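Local coordinates for protein beta-xylanase (Roseburia intestinalis L1-82, PDB 6SGF) that binds xylan with low affinity as the CBM86 module of a longer enzyme that probably cleaves beta-1,4-xylosidic linkages in xylan, at residues W30-A35 with N39-T44; S52-V57 with G102-V107; V66-K71 with A119-V124; T84-S89 with G108-E113. All blocks are in the same frame, centred on the assembly; numbering follows the deposited sequence.

Contact 1: W30-A35 with N39-T44. With XYP (beta-D-xylopyranose), chain H.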
loop_
_atom_site.group_PDB
_atom_site.type_symbol
_atom_site.label_atom_id
_atom_site.label_comp_id
_atom_site.label_asym_id
_atom_site.label_seq_id
_atom_site.Cartn_x
_atom_site.Cartn_y
_atom_site.Cartn_z
ATOM N N TRP B 30 3.982 4.554 -7.866
ATOM C CA TRP B 30 4.663 5.674 -8.499
ATOM C C TRP B 30 5.941 5.119 -9.125
ATOM O O TRP B 30 6.859 4.722 -8.402
ATOM C CB TRP B 30 4.968 6.771 -7.480
ATOM C CG TRP B 30 3.865 7.764 -7.266
ATOM C CD1 TRP B 30 3.128 7.944 -6.130
ATOM C CD2 TRP B 30 3.364 8.703 -8.223
ATOM N NE1 TRP B 30 2.210 8.954 -6.312
ATOM C CE2 TRP B 30 2.326 9.427 -7.594
ATOM C CE3 TRP B 30 3.687 8.998 -9.559
ATOM C CZ2 TRP B 30 1.610 10.433 -8.251
ATOM C CZ3 TRP B 30 2.970 10.002 -10.212
ATOM C CH2 TRP B 30 1.957 10.714 -9.549
ATOM N N LYS B 31 5.998 5.082 -10.467
ATOM C CA LYS B 31 7.130 4.539 -11.208
ATOM C C LYS B 31 8.055 5.694 -11.584
ATOM O O LYS B 31 7.628 6.658 -12.223
ATOM C CB LYS B 31 6.668 3.760 -12.445
ATOM C CG LYS B 31 5.730 2.579 -12.091
ATOM C CD LYS B 31 5.764 1.420 -13.042
ATOM C CE LYS B 31 4.867 0.292 -12.520
ATOM N NZ LYS B 31 5.562 -0.600 -11.599
ATOM N N LEU B 32 9.303 5.625 -11.133
ATOM C CA LEU B 32 10.216 6.741 -11.263
ATOM C C LEU B 32 11.402 6.367 -12.139
ATOM O O LEU B 32 11.875 5.216 -12.123
ATOM C CB LEU B 32 10.730 7.203 -9.891
ATOM C CG LEU B 32 9.702 7.336 -8.774
ATOM C CD1 LEU B 32 10.444 7.665 -7.471
ATOM C CD2 LEU B 32 8.632 8.348 -9.083
ATOM N N SER B 33 11.879 7.363 -12.892
ATOM C CA SER B 33 13.081 7.233 -13.697
ATOM C C SER B 33 13.953 8.469 -13.496
ATOM O O SER B 33 13.469 9.598 -13.586
ATOM C CB SER B 33 12.742 7.060 -15.184
ATOM O OG SER B 33 13.865 6.514 -15.826
ATOM N N PHE B 34 15.240 8.248 -13.271
ATOM C CA PHE B 34 16.149 9.341 -12.948
ATOM C C PHE B 34 17.218 9.450 -14.027
ATOM O O PHE B 34 17.887 8.464 -14.351
ATOM C CB PHE B 34 16.845 9.136 -11.617
ATOM C CG PHE B 34 15.937 8.826 -10.480
ATOM C CD1 PHE B 34 15.671 7.502 -10.154
ATOM C CD2 PHE B 34 15.421 9.829 -9.702
ATOM C CE1 PHE B 34 14.847 7.192 -9.088
ATOM C CE2 PHE B 34 14.615 9.537 -8.610
ATOM C CZ PHE B 34 14.346 8.202 -8.302
ATOM N N ALA B 35 17.389 10.640 -14.569
ATOM C CA ALA B 35 18.350 10.846 -15.635
ATOM C C ALA B 35 19.636 11.513 -15.175
ATOM O O ALA B 35 20.683 11.302 -15.801
ATOM C CB ALA B 35 17.697 11.708 -16.720
ATOM N N ASN B 39 18.423 14.150 -9.224
ATOM C CA ASN B 39 17.034 14.083 -9.658
ATOM C C ASN B 39 16.202 13.463 -8.530
ATOM O O ASN B 39 16.637 12.535 -7.841
ATOM C CB ASN B 39 16.861 13.203 -10.911
ATOM C CG ASN B 39 17.029 13.951 -12.254
ATOM O OD1 ASN B 39 16.880 13.336 -13.310
ATOM N ND2 ASN B 39 17.336 15.232 -12.218
ATOM N N GLN B 40 14.986 13.952 -8.369
ATOM C CA GLN B 40 14.186 13.572 -7.216
ATOM C C GLN B 40 12.715 13.920 -7.441
ATOM O O GLN B 40 12.344 14.668 -8.364
ATOM C CB GLN B 40 14.693 14.254 -5.951
ATOM C CG GLN B 40 14.468 15.738 -6.002
ATOM C CD GLN B 40 15.104 16.453 -4.830
ATOM O OE1 GLN B 40 14.767 16.210 -3.667
ATOM N NE2 GLN B 40 16.030 17.333 -5.131
ATOM N N VAL B 41 11.876 13.366 -6.555
ATOM C CA VAL B 41 10.446 13.651 -6.517
ATOM C C VAL B 41 10.090 14.000 -5.089
ATOM O O VAL B 41 10.673 13.458 -4.142
ATOM C CB VAL B 41 9.594 12.459 -6.998
ATOM C CG1 VAL B 41 8.102 12.810 -6.988
ATOM C CG2 VAL B 41 10.012 12.042 -8.364
ATOM N N LYS B 42 9.167 14.933 -4.931
ATOM C CA LYS B 42 8.640 15.323 -3.636
ATOM C C LYS B 42 7.131 15.139 -3.674
ATOM O O LYS B 42 6.488 15.617 -4.604
ATOM C CB LYS B 42 8.988 16.773 -3.308
ATOM C CG LYS B 42 8.294 17.275 -2.055
ATOM C CD LYS B 42 8.627 18.763 -1.798
ATOM C CE LYS B 42 7.957 19.275 -0.562
ATOM N NZ LYS B 42 8.270 20.719 -0.288
ATOM N N TRP B 43 6.574 14.417 -2.694
ATOM C CA TRP B 43 5.139 14.199 -2.607
ATOM C C TRP B 43 4.553 14.854 -1.357
ATOM O O TRP B 43 5.102 14.713 -0.260
ATOM C CB TRP B 43 4.788 12.718 -2.542
ATOM C CG TRP B 43 5.086 11.852 -3.695
ATOM C CD1 TRP B 43 4.243 11.520 -4.717
ATOM C CD2 TRP B 43 6.291 11.127 -3.907
ATOM N NE1 TRP B 43 4.877 10.643 -5.584
ATOM C CE2 TRP B 43 6.129 10.382 -5.098
ATOM C CE3 TRP B 43 7.509 11.048 -3.216
ATOM C CZ2 TRP B 43 7.119 9.559 -5.591
ATOM C CZ3 TRP B 43 8.496 10.239 -3.716
ATOM C CH2 TRP B 43 8.298 9.495 -4.888
ATOM N N THR B 44 3.383 15.474 -1.509
ATOM C CA THR B 44 2.644 16.027 -0.392
ATOM C C THR B 44 1.795 14.952 0.276
ATOM O O THR B 44 1.222 14.082 -0.391
ATOM C CB THR B 44 1.729 17.170 -0.862
ATOM O OG1 THR B 44 2.485 18.123 -1.632
ATOM C CG2 THR B 44 1.106 17.875 0.368
HETATM C C1 XYP H . 19.701 19.116 -4.237
HETATM C C2 XYP H . 19.013 18.110 -3.312
HETATM C C3 XYP H . 19.892 17.822 -2.145
HETATM C C4 XYP H . 21.311 17.497 -2.555
HETATM C C5 XYP H . 21.933 18.548 -3.486
HETATM O O2 XYP H . 17.724 18.625 -2.969
HETATM O O3 XYP H . 19.323 16.685 -1.434
HETATM O O4 XYP H . 22.073 17.400 -1.341
HETATM O O5 XYP H . 21.053 18.639 -4.652
#
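Asn39 OD1 is gripped by two backbone N-H groups, that of Ala35 at 3.0 Å (N-H...O angle 146°) and that of Lys36, so the amide pins the short turn that carries the chain from one sheet of this beta-sandwich to the other. Next, Phe34 and Asn39 lie side by side, pointing opposite ways, with Asn39 CB at the ring edge, 3.9 Å from Phe34 CD2. Further in, only apolar groups meet: Leu32 CD2 touches Val41 CG2 at 4.0 Å, and Leu32 CD1 reaches the edge of the Trp43 ring, 3.8 Å from CH2. At the far end the edge of Trp43 is turned to the face of Trp30 in a T-shaped pair, five-membered rings 4.3 Å apart between centroids and planes at 54°. Their two NE1 atoms are both donors and do not bond each other; that of Trp30 hydrogen-bonds to Leu14 O. With an alanine in place of Trp30, Leu14 O would probably lose its donor and the edge of Trp43 would face a gap. On the sugar side of its strand Gln40, extended beyond CG, sends a nearly straight bond (169°) from NE2 to O2 of the xylose of chain H, 3.0 Å away.

Contact 2: S52-V57 with G102-V107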
loop_
_atom_site.group_PDB
_atom_site.type_symbol
_atom_site.label_atom_id
_atom_site.label_comp_id
_atom_site.label_asym_id
_atom_site.label_seq_id
_atom_site.Cartn_x
_atom_site.Cartn_y
_atom_site.Cartn_z
ATOM N N SER B 52 6.736 15.877 16.212
ATOM C CA SER B 52 7.062 15.303 17.523
ATOM C C SER B 52 6.295 14.017 17.794
ATOM O O SER B 52 6.613 13.319 18.766
ATOM C CB SER B 52 6.789 16.219 18.713
ATOM O OG SER B 52 5.495 15.938 19.296
ATOM N N GLN B 53 5.227 13.722 17.019
ATOM C CA GLN B 53 4.431 12.517 17.259
ATOM C C GLN B 53 4.955 11.280 16.533
ATOM O O GLN B 53 4.434 10.185 16.754
ATOM C CB GLN B 53 2.955 12.639 16.803
ATOM C CG GLN B 53 2.124 13.819 17.254
ATOM C CD GLN B 53 0.782 13.869 16.488
ATOM O OE1 GLN B 53 -0.295 13.800 17.081
ATOM N NE2 GLN B 53 0.860 13.978 15.158
ATOM N N VAL B 54 5.939 11.408 15.646
ATOM C CA VAL B 54 6.288 10.323 14.732
ATOM C C VAL B 54 7.533 9.603 15.224
ATOM O O VAL B 54 8.575 10.230 15.465
ATOM C CB VAL B 54 6.502 10.855 13.302
ATOM C CG1 VAL B 54 6.963 9.739 12.386
ATOM C CG2 VAL B 54 5.225 11.474 12.776
ATOM N N ASN B 55 7.436 8.284 15.365
ATOM C CA ASN B 55 8.608 7.501 15.713
ATOM C C ASN B 55 9.387 7.066 14.483
ATOM O O ASN B 55 10.614 7.112 14.481
ATOM C CB ASN B 55 8.225 6.257 16.514
ATOM C CG ASN B 55 9.424 5.611 17.138
ATOM O OD1 ASN B 55 10.170 6.264 17.869
ATOM N ND2 ASN B 55 9.644 4.338 16.837
ATOM N N ALA B 56 8.692 6.679 13.414
ATOM C CA ALA B 56 9.364 6.078 12.275
ATOM C C ALA B 56 8.555 6.364 11.023
ATOM O O ALA B 56 7.318 6.400 11.064
ATOM C CB ALA B 56 9.523 4.554 12.480
ATOM N N VAL B 57 9.267 6.570 9.919
ATOM C CA VAL B 57 8.669 6.673 8.591
ATOM C C VAL B 57 9.270 5.561 7.730
ATOM O O VAL B 57 10.488 5.521 7.525
ATOM C CB VAL B 57 8.920 8.047 7.944
ATOM C CG1 VAL B 57 8.200 8.128 6.609
ATOM C CG2 VAL B 57 8.445 9.207 8.855
ATOM N N GLY B 102 7.917 21.261 14.056
ATOM C CA GLY B 102 6.911 21.505 13.048
ATOM C C GLY B 102 6.174 20.239 12.643
ATOM O O GLY B 102 6.088 19.266 13.391
ATOM N N ALA B 103 5.627 20.269 11.432
ATOM C CA ALA B 103 4.805 19.186 10.915
ATOM C C ALA B 103 5.449 18.582 9.674
ATOM O O ALA B 103 6.096 19.290 8.891
ATOM C CB ALA B 103 3.402 19.671 10.575
ATOM N N ILE B 104 5.293 17.273 9.512
ATOM C CA ILE B 104 5.726 16.612 8.288
ATOM C C ILE B 104 4.692 16.940 7.232
ATOM O O ILE B 104 3.527 16.564 7.370
ATOM C CB ILE B 104 5.859 15.093 8.467
ATOM C CG1 ILE B 104 6.857 14.773 9.570
ATOM C CG2 ILE B 104 6.234 14.446 7.103
ATOM C CD1 ILE B 104 6.802 13.331 10.036
ATOM N N ASP B 105 5.114 17.612 6.166
ATOM C CA ASP B 105 4.207 17.976 5.091
ATOM C C ASP B 105 4.465 17.191 3.811
ATOM O O ASP B 105 3.596 17.167 2.929
ATOM C CB ASP B 105 4.317 19.480 4.771
ATOM C CG ASP B 105 5.737 19.907 4.352
ATOM O OD1 ASP B 105 6.725 19.418 4.935
ATOM O OD2 ASP B 105 5.871 20.759 3.451
ATOM N N ALA B 106 5.610 16.527 3.695
ATOM C CA ALA B 106 5.971 15.875 2.441
ATOM C C ALA B 106 7.068 14.847 2.689
ATOM O O ALA B 106 7.731 14.856 3.727
ATOM C CB ALA B 106 6.443 16.889 1.394
ATOM N N VAL B 107 7.255 13.968 1.692
ATOM C CA VAL B 107 8.361 13.015 1.636
ATOM C C VAL B 107 8.950 13.040 0.230
ATOM O O VAL B 107 8.365 13.589 -0.706
ATOM C CB VAL B 107 7.917 11.587 2.011
ATOM C CG1 VAL B 107 7.388 11.574 3.460
ATOM C CG2 VAL B 107 6.900 11.062 1.027
HETATM O O HOH W 1 6.292 18.750 16.228
#
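Val54 and Ile104 meet end to end within the beta-sandwich, Val54 from the start of strand 54-62 and Ile104 from strand 103-110, and this single methyl pair carries the contact. The CB of Ile104 points toward segment 52-57. From there the branch CG1 stands opposite the carbonyl carbon (chi1 -59°), and chi2 of 166° keeps the chain extended, which carries CD1 straight across the gap. CG1 makes no contact of its own, while CG2 turns along its own strand. The tip does the touching: CD1 lies 3.7 Å from Val54 CG2 and 4.1 Å from Val54 CB, and Val57 CG2 is a more distant neighbour at 4.6 Å. A branched, wholly apolar chain with a long arm suits this place, since it must span the distance between the segments, and the shorter valine meets it from the other side. Toward the exposed end the chemistry changes. Ser52 N and Gly102 O are 4.5 Å apart, too far to bond directly, and one water joins them, accepting from Ser52 N at 2.9 Å and donating to Gly102 O at 2.9 Å. Gly102 turns here with a positive phi of 81°, a conformation that a residue without a side chain adopts easily. Around the methyl pair, Leu45 of strand 40-50, Val72 of strand 68-73 and Phe128 of strand 119-130 pack against Ile104. Val54 leans on Ile49 of strand 40-50 and on Pro98, just before a classic beta bulge in which Asn55 and Ala56 both face Glu129 of strand 119-130.

Contact 3: V66-K71 with A119-V124. With XYP (beta-D-xylopyranose), chain H.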
loop_
_atom_site.group_PDB
_atom_site.type_symbol
_atom_site.label_atom_id
_atom_site.label_comp_id
_atom_site.label_asym_id
_atom_site.label_seq_id
_atom_site.Cartn_x
_atom_site.Cartn_y
_atom_site.Cartn_z
ATOM N N VAL B 66 18.491 1.117 -8.538
ATOM C CA VAL B 66 19.526 2.107 -8.232
ATOM C C VAL B 66 19.476 2.380 -6.731
ATOM O O VAL B 66 18.378 2.330 -6.145
ATOM C CB VAL B 66 19.315 3.383 -9.067
ATOM C CG1 VAL B 66 17.930 3.990 -8.750
ATOM C CG2 VAL B 66 20.435 4.401 -8.814
ATOM N N PRO B 67 20.600 2.654 -6.051
ATOM C CA PRO B 67 20.501 3.083 -4.643
ATOM C C PRO B 67 19.708 4.378 -4.529
ATOM O O PRO B 67 19.774 5.236 -5.411
ATOM C CB PRO B 67 21.961 3.278 -4.214
ATOM C CG PRO B 67 22.770 2.444 -5.213
ATOM C CD PRO B 67 22.008 2.534 -6.489
ATOM N N ILE B 68 18.930 4.509 -3.448
ATOM C CA ILE B 68 18.044 5.660 -3.307
ATOM C C ILE B 68 18.330 6.405 -2.005
ATOM O O ILE B 68 18.817 5.848 -1.024
ATOM C CB ILE B 68 16.530 5.294 -3.375
ATOM C CG1 ILE B 68 16.123 4.278 -2.289
ATOM C CG2 ILE B 68 16.183 4.793 -4.724
ATOM C CD1 ILE B 68 14.664 3.953 -2.304
ATOM N N SER B 69 17.959 7.684 -2.016
ATOM C CA SER B 69 17.945 8.558 -0.861
ATOM C C SER B 69 16.505 8.912 -0.524
ATOM O O SER B 69 15.677 9.117 -1.419
ATOM C CB SER B 69 18.775 9.811 -1.160
ATOM O OG SER B 69 20.124 9.383 -1.347
ATOM N N LEU B 70 16.197 8.925 0.765
ATOM C CA LEU B 70 14.851 9.127 1.253
ATOM C C LEU B 70 14.824 10.373 2.131
ATOM O O LEU B 70 15.751 10.613 2.919
ATOM C CB LEU B 70 14.368 7.908 2.018
ATOM C CG LEU B 70 14.422 6.606 1.218
ATOM C CD1 LEU B 70 14.142 5.422 2.164
ATOM C CD2 LEU B 70 13.500 6.572 0.057
ATOM N N LYS B 71 13.754 11.145 2.015
ATOM C CA LYS B 71 13.628 12.420 2.706
ATOM C C LYS B 71 12.273 12.560 3.386
ATOM O O LYS B 71 11.244 12.220 2.805
ATOM C CB LYS B 71 13.779 13.600 1.732
ATOM C CG LYS B 71 15.116 13.674 1.044
ATOM C CD LYS B 71 15.147 14.898 0.099
ATOM C CE LYS B 71 16.483 15.083 -0.604
ATOM N NZ LYS B 71 16.465 16.444 -1.254
ATOM N N ALA B 119 18.280 3.879 -14.231
ATOM C CA ALA B 119 18.068 4.170 -12.815
ATOM C C ALA B 119 16.574 4.357 -12.590
ATOM O O ALA B 119 16.020 5.403 -12.927
ATOM C CB ALA B 119 18.839 5.422 -12.420
ATOM N N THR B 120 15.918 3.327 -12.060
ATOM C CA THR B 120 14.476 3.339 -11.880
ATOM C C THR B 120 14.142 2.690 -10.540
ATOM O O THR B 120 14.911 1.883 -10.005
ATOM C CB THR B 120 13.744 2.616 -13.041
ATOM O OG1 THR B 120 14.132 1.246 -13.089
ATOM C CG2 THR B 120 14.072 3.229 -14.395
ATOM N N VAL B 121 12.972 3.048 -10.012
ATOM C CA VAL B 121 12.439 2.455 -8.786
ATOM C C VAL B 121 10.949 2.772 -8.758
ATOM O O VAL B 121 10.487 3.717 -9.400
ATOM C CB VAL B 121 13.161 2.985 -7.517
ATOM C CG1 VAL B 121 12.885 4.495 -7.306
ATOM C CG2 VAL B 121 12.726 2.193 -6.301
ATOM N N SER B 122 10.182 1.960 -8.036
ATOM C CA SER B 122 8.765 2.219 -7.805
ATOM C C SER B 122 8.491 2.449 -6.329
ATOM O O SER B 122 8.999 1.713 -5.478
ATOM C CB SER B 122 7.921 1.050 -8.289
ATOM O OG SER B 122 8.131 0.858 -9.657
ATOM N N LEU B 123 7.667 3.452 -6.023
ATOM C CA LEU B 123 7.221 3.684 -4.657
ATOM C C LEU B 123 5.868 3.021 -4.475
ATOM O O LEU B 123 4.932 3.323 -5.218
ATOM C CB LEU B 123 7.134 5.179 -4.333
ATOM C CG LEU B 123 6.540 5.495 -2.956
ATOM C CD1 LEU B 123 7.434 5.093 -1.812
ATOM C CD2 LEU B 123 6.170 6.950 -2.819
ATOM N N VAL B 124 5.763 2.166 -3.457
ATOM C CA VAL B 124 4.550 1.427 -3.117
ATOM C C VAL B 124 3.741 2.139 -2.054
ATOM O O VAL B 124 2.525 2.309 -2.187
ATOM C CB VAL B 124 4.933 -0.000 -2.646
ATOM C CG1 VAL B 124 3.704 -0.778 -2.163
ATOM C CG2 VAL B 124 5.725 -0.719 -3.738
HETATM C C1 XYP H . 19.701 19.116 -4.237
HETATM C C2 XYP H . 19.013 18.110 -3.312
HETATM C C3 XYP H . 19.892 17.822 -2.145
HETATM C C4 XYP H . 21.311 17.497 -2.555
HETATM C C5 XYP H . 21.933 18.548 -3.486
HETATM O O2 XYP H . 17.724 18.625 -2.969
HETATM O O3 XYP H . 19.323 16.685 -1.434
HETATM O O4 XYP H . 22.073 17.400 -1.341
HETATM O O5 XYP H . 21.053 18.639 -4.652
#
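Val66 and Ala119 come together where the loop leading into strand 68-73 meets the start of segment 119-124, with their CA atoms only 5.2 Å apart. Ala119 CB lies 4.0 Å from Val66 CB, and a small residue such as alanine suits so close an approach. Val66 CG1 is wedged between its own backbone N and carbonyl carbon (chi1 60°), which brings it beside the main chain of the other segment, 3.9 Å from Thr120 O. This is the tight end, and Val66 has the most surface covered in the contact. One step inward the fit is slacker: Ile68 CG2 and Val121 CG1 touch at 4.2 Å, their side chains set nearly perpendicular. The branched Ile68 and Val121 suit this place, each putting a methyl between the diverging segments. Beyond them the segments touch no further. The looser flank is at Thr120, partly exposed, whose CB points away from segment 66-71. On the sugar side of strand 68-73, Lys71 stretches fully extended beyond CG to the xylose of chain H, giving a hydrogen bond from NZ to O3 at 2.9 Å and a weak one to O2 at 3.0 Å. A salt bridge to Asp78 probably balances its charge, and Gln40 OE1 also takes a bond from NZ, so the ammonium group is held in place for the sugar. Strand 68-73 runs between strands 84-88 and 103-110 in its sheet, and strand 119-130 pairs with strands 29-34 and 54-62 in the other.

Contact 4: T84-S89 with G108-E113. With XYP (beta-D-xylopyranose), chain C; XYP (beta-D-xylopyranose), chain H; XYP (beta-D-xylopyranose), chain D.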
loop_
_atom_site.group_PDB
_atom_site.type_symbol
_atom_site.label_atom_id
_atom_site.label_comp_id
_atom_site.label_asym_id
_atom_site.label_seq_id
_atom_site.Cartn_x
_atom_site.Cartn_y
_atom_site.Cartn_z
ATOM N N THR B 84 17.080 12.709 6.416
ATOM C CA THR B 84 17.455 12.170 5.119
ATOM C C THR B 84 18.393 10.991 5.338
ATOM O O THR B 84 19.273 11.044 6.199
ATOM C CB THR B 84 18.161 13.230 4.259
ATOM O OG1 THR B 84 17.348 14.405 4.186
ATOM C CG2 THR B 84 18.413 12.717 2.856
ATOM N N GLN B 85 18.234 9.936 4.551
ATOM C CA GLN B 85 19.210 8.850 4.542
ATOM C C GLN B 85 19.609 8.655 3.091
ATOM O O GLN B 85 18.772 8.782 2.206
ATOM C CB GLN B 85 18.646 7.581 5.162
ATOM C CG GLN B 85 18.513 7.677 6.663
ATOM C CD GLN B 85 18.500 6.322 7.350
ATOM O OE1 GLN B 85 18.631 5.274 6.705
ATOM N NE2 GLN B 85 18.358 6.336 8.676
ATOM N N TYR B 86 20.892 8.402 2.838
ATOM C CA TYR B 86 21.403 8.327 1.486
ATOM C C TYR B 86 21.956 6.949 1.136
ATOM O O TYR B 86 22.481 6.236 1.994
ATOM C CB TYR B 86 22.534 9.330 1.293
ATOM C CG TYR B 86 22.267 10.757 1.636
ATOM C CD1 TYR B 86 21.769 11.630 0.691
ATOM C CD2 TYR B 86 22.549 11.261 2.924
ATOM C CE1 TYR B 86 21.561 12.977 0.998
ATOM C CE2 TYR B 86 22.339 12.598 3.233
ATOM C CZ TYR B 86 21.846 13.447 2.256
ATOM O OH TYR B 86 21.619 14.773 2.518
ATOM N N GLY B 87 21.902 6.626 -0.155
ATOM C CA GLY B 87 22.587 5.466 -0.728
ATOM C C GLY B 87 22.070 4.123 -0.271
ATOM O O GLY B 87 22.858 3.187 -0.073
ATOM N N LEU B 88 20.754 4.010 -0.089
ATOM C CA LEU B 88 20.131 2.817 0.455
ATOM C C LEU B 88 19.840 1.816 -0.659
ATOM O O LEU B 88 19.363 2.186 -1.732
ATOM C CB LEU B 88 18.823 3.168 1.179
ATOM C CG LEU B 88 18.872 4.257 2.258
ATOM C CD1 LEU B 88 17.463 4.591 2.739
ATOM C CD2 LEU B 88 19.775 3.818 3.420
ATOM N N SER B 89 20.154 0.547 -0.396
ATOM C CA SER B 89 19.933 -0.522 -1.355
ATOM C C SER B 89 19.693 -1.816 -0.585
ATOM O O SER B 89 19.991 -1.920 0.606
ATOM C CB SER B 89 21.105 -0.707 -2.337
ATOM O OG SER B 89 22.233 -1.259 -1.692
ATOM N N GLY B 108 10.150 12.474 0.088
ATOM C CA GLY B 108 10.808 12.480 -1.199
ATOM C C GLY B 108 11.745 11.299 -1.392
ATOM O O GLY B 108 12.171 10.644 -0.431
ATOM N N ILE B 109 12.047 11.043 -2.664
ATOM C CA ILE B 109 13.027 10.057 -3.094
ATOM C C ILE B 109 13.947 10.748 -4.085
ATOM O O ILE B 109 13.466 11.483 -4.956
ATOM C CB ILE B 109 12.386 8.819 -3.744
ATOM C CG1 ILE B 109 11.513 8.081 -2.728
ATOM C CG2 ILE B 109 13.514 7.940 -4.356
ATOM C CD1 ILE B 109 10.774 6.845 -3.354
ATOM N N MET B 110 15.255 10.536 -3.932
ATOM C CA MET B 110 16.292 11.160 -4.747
ATOM C C MET B 110 17.388 10.135 -5.049
ATOM O O MET B 110 17.568 9.178 -4.300
ATOM C CB MET B 110 16.882 12.368 -3.992
ATOM C CG MET B 110 18.033 13.043 -4.668
ATOM S SD MET B 110 18.666 14.423 -3.653
ATOM C CE MET B 110 19.533 13.605 -2.327
ATOM N N ILE B 111 18.141 10.336 -6.132
ATOM C CA ILE B 111 19.340 9.526 -6.383
ATOM C C ILE B 111 20.585 10.392 -6.227
ATOM O O ILE B 111 20.577 11.584 -6.547
ATOM C CB ILE B 111 19.338 8.848 -7.771
ATOM C CG1 ILE B 111 19.220 9.863 -8.897
ATOM C CG2 ILE B 111 18.231 7.793 -7.824
ATOM C CD1 ILE B 111 20.096 9.484 -10.100
ATOM N N THR B 112 21.668 9.770 -5.753
ATOM C CA THR B 112 22.960 10.446 -5.658
ATOM C C THR B 112 23.953 9.955 -6.695
ATOM O O THR B 112 25.079 10.473 -6.755
ATOM C CB THR B 112 23.588 10.269 -4.269
ATOM O OG1 THR B 112 23.672 8.882 -3.954
ATOM C CG2 THR B 112 22.761 10.963 -3.200
ATOM N N GLU B 113 23.587 8.975 -7.512
ATOM C CA GLU B 113 24.500 8.482 -8.542
ATOM C C GLU B 113 24.849 9.571 -9.561
ATOM O O GLU B 113 23.963 10.198 -10.157
ATOM C CB GLU B 113 23.849 7.296 -9.247
ATOM C CG GLU B 113 24.766 6.272 -9.868
ATOM C CD GLU B 113 25.507 5.454 -8.827
ATOM O OE1 GLU B 113 24.914 4.498 -8.238
ATOM O OE2 GLU B 113 26.689 5.779 -8.612
HETATM C C1 XYP C . 23.215 16.632 -1.247
HETATM C C2 XYP C . 23.977 16.949 0.041
HETATM C C3 XYP C . 25.164 16.068 0.234
HETATM C C4 XYP C . 24.734 14.648 0.139
HETATM C C5 XYP C . 23.900 14.339 -1.110
HETATM O O2 XYP C . 24.436 18.302 0.022
HETATM O O3 XYP C . 25.674 16.268 1.569
HETATM O O4 XYP C . 25.852 13.771 0.023
HETATM O O5 XYP C . 22.736 15.205 -1.177
HETATM C C1 XYP H . 19.701 19.116 -4.237
HETATM C C2 XYP H . 19.013 18.110 -3.312
HETATM C C3 XYP H . 19.892 17.822 -2.145
HETATM C C4 XYP H . 21.311 17.497 -2.555
HETATM C C5 XYP H . 21.933 18.548 -3.486
HETATM O O2 XYP H . 17.724 18.625 -2.969
HETATM O O3 XYP H . 19.323 16.685 -1.434
HETATM O O4 XYP H . 22.073 17.400 -1.341
HETATM O O5 XYP H . 21.053 18.639 -4.652
HETATM C C1 XYP D . 25.891 12.545 0.651
HETATM C C2 XYP D . 26.605 11.322 0.089
HETATM C C3 XYP D . 26.625 10.196 1.070
HETATM C C4 XYP D . 27.155 10.666 2.395
HETATM C C5 XYP D . 26.338 11.832 2.955
HETATM O O2 XYP D . 25.909 10.962 -1.110
HETATM O O3 XYP D . 27.469 9.130 0.575
HETATM O O4 XYP D . 27.122 9.558 3.298
HETATM O O5 XYP D . 26.327 12.981 2.025
HETATM O O HOH W 2 21.170 7.522 -3.278
#
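Tyr86 meets Met110 and Thr112 on the glycan-binding face of the beta-sandwich, reaching over strand 68-73, which separates strands 84-88 and 103-110 in the sheet. Taken in order, Thr84 comes first: its CG2 lies 3.5 Å from the plane of the Tyr86 ring, offset toward the rim, while its OG1 is bonded to Thr80 O. Tyr86 follows, with CG opposite the carbonyl carbon (chi1 -54°), which lays the ring out as a platform. Over the other face, above its centre, stands C1 of the chain D xylose, and at one corner CE1 lies 3.3 Å from O5 of the chain C xylose. Met110 CE closes in at the ring edge, 3.9 Å from Tyr86 CE1. With an alanine in place of Tyr86, the xyloses of chains C and D would probably lose the flat surface beneath them and Met110 CE would lose the ring edge it packs against. Gly87 then turns a corner as part of a G1 beta bulge with Leu88, both facing Ile68. A water links it to the second segment, accepting weakly from Gly87 N at 3.3 Å and bonded to Thr112 OG1 at 2.9 Å. Bent at chi3 (74°), Met110 also lines the next subsite, with CE 3.2 Å from O3 of the chain H xylose. Thr112 lies crosswise to Tyr86, its CG2 4.1 Å from Tyr86 CD1.

In the fold
Contacts 1, 2 and 3 each join segments on strands of the two sheets of the sandwich, whereas contact 4 lies on the outer face of one of them. Contacts 1 and 3 are the buried ones, with centres about 8 Å apart, and are joined through the pairing of strands 29-34 and 119-130. Contact 2, on the other side of the chain's centre, is thinner and finishes in a water bridge. It shares strand 103-110 with contact 4, while strand 40-50 of contact 1 pairs with that same strand. Apolar packing rules between the sheets; on the sugar side, where contacts 1, 3 and 4 converge on the chain H xylose, hydrogen bonds from Gln40 and Lys71 join the ring face and thioether of contact 4.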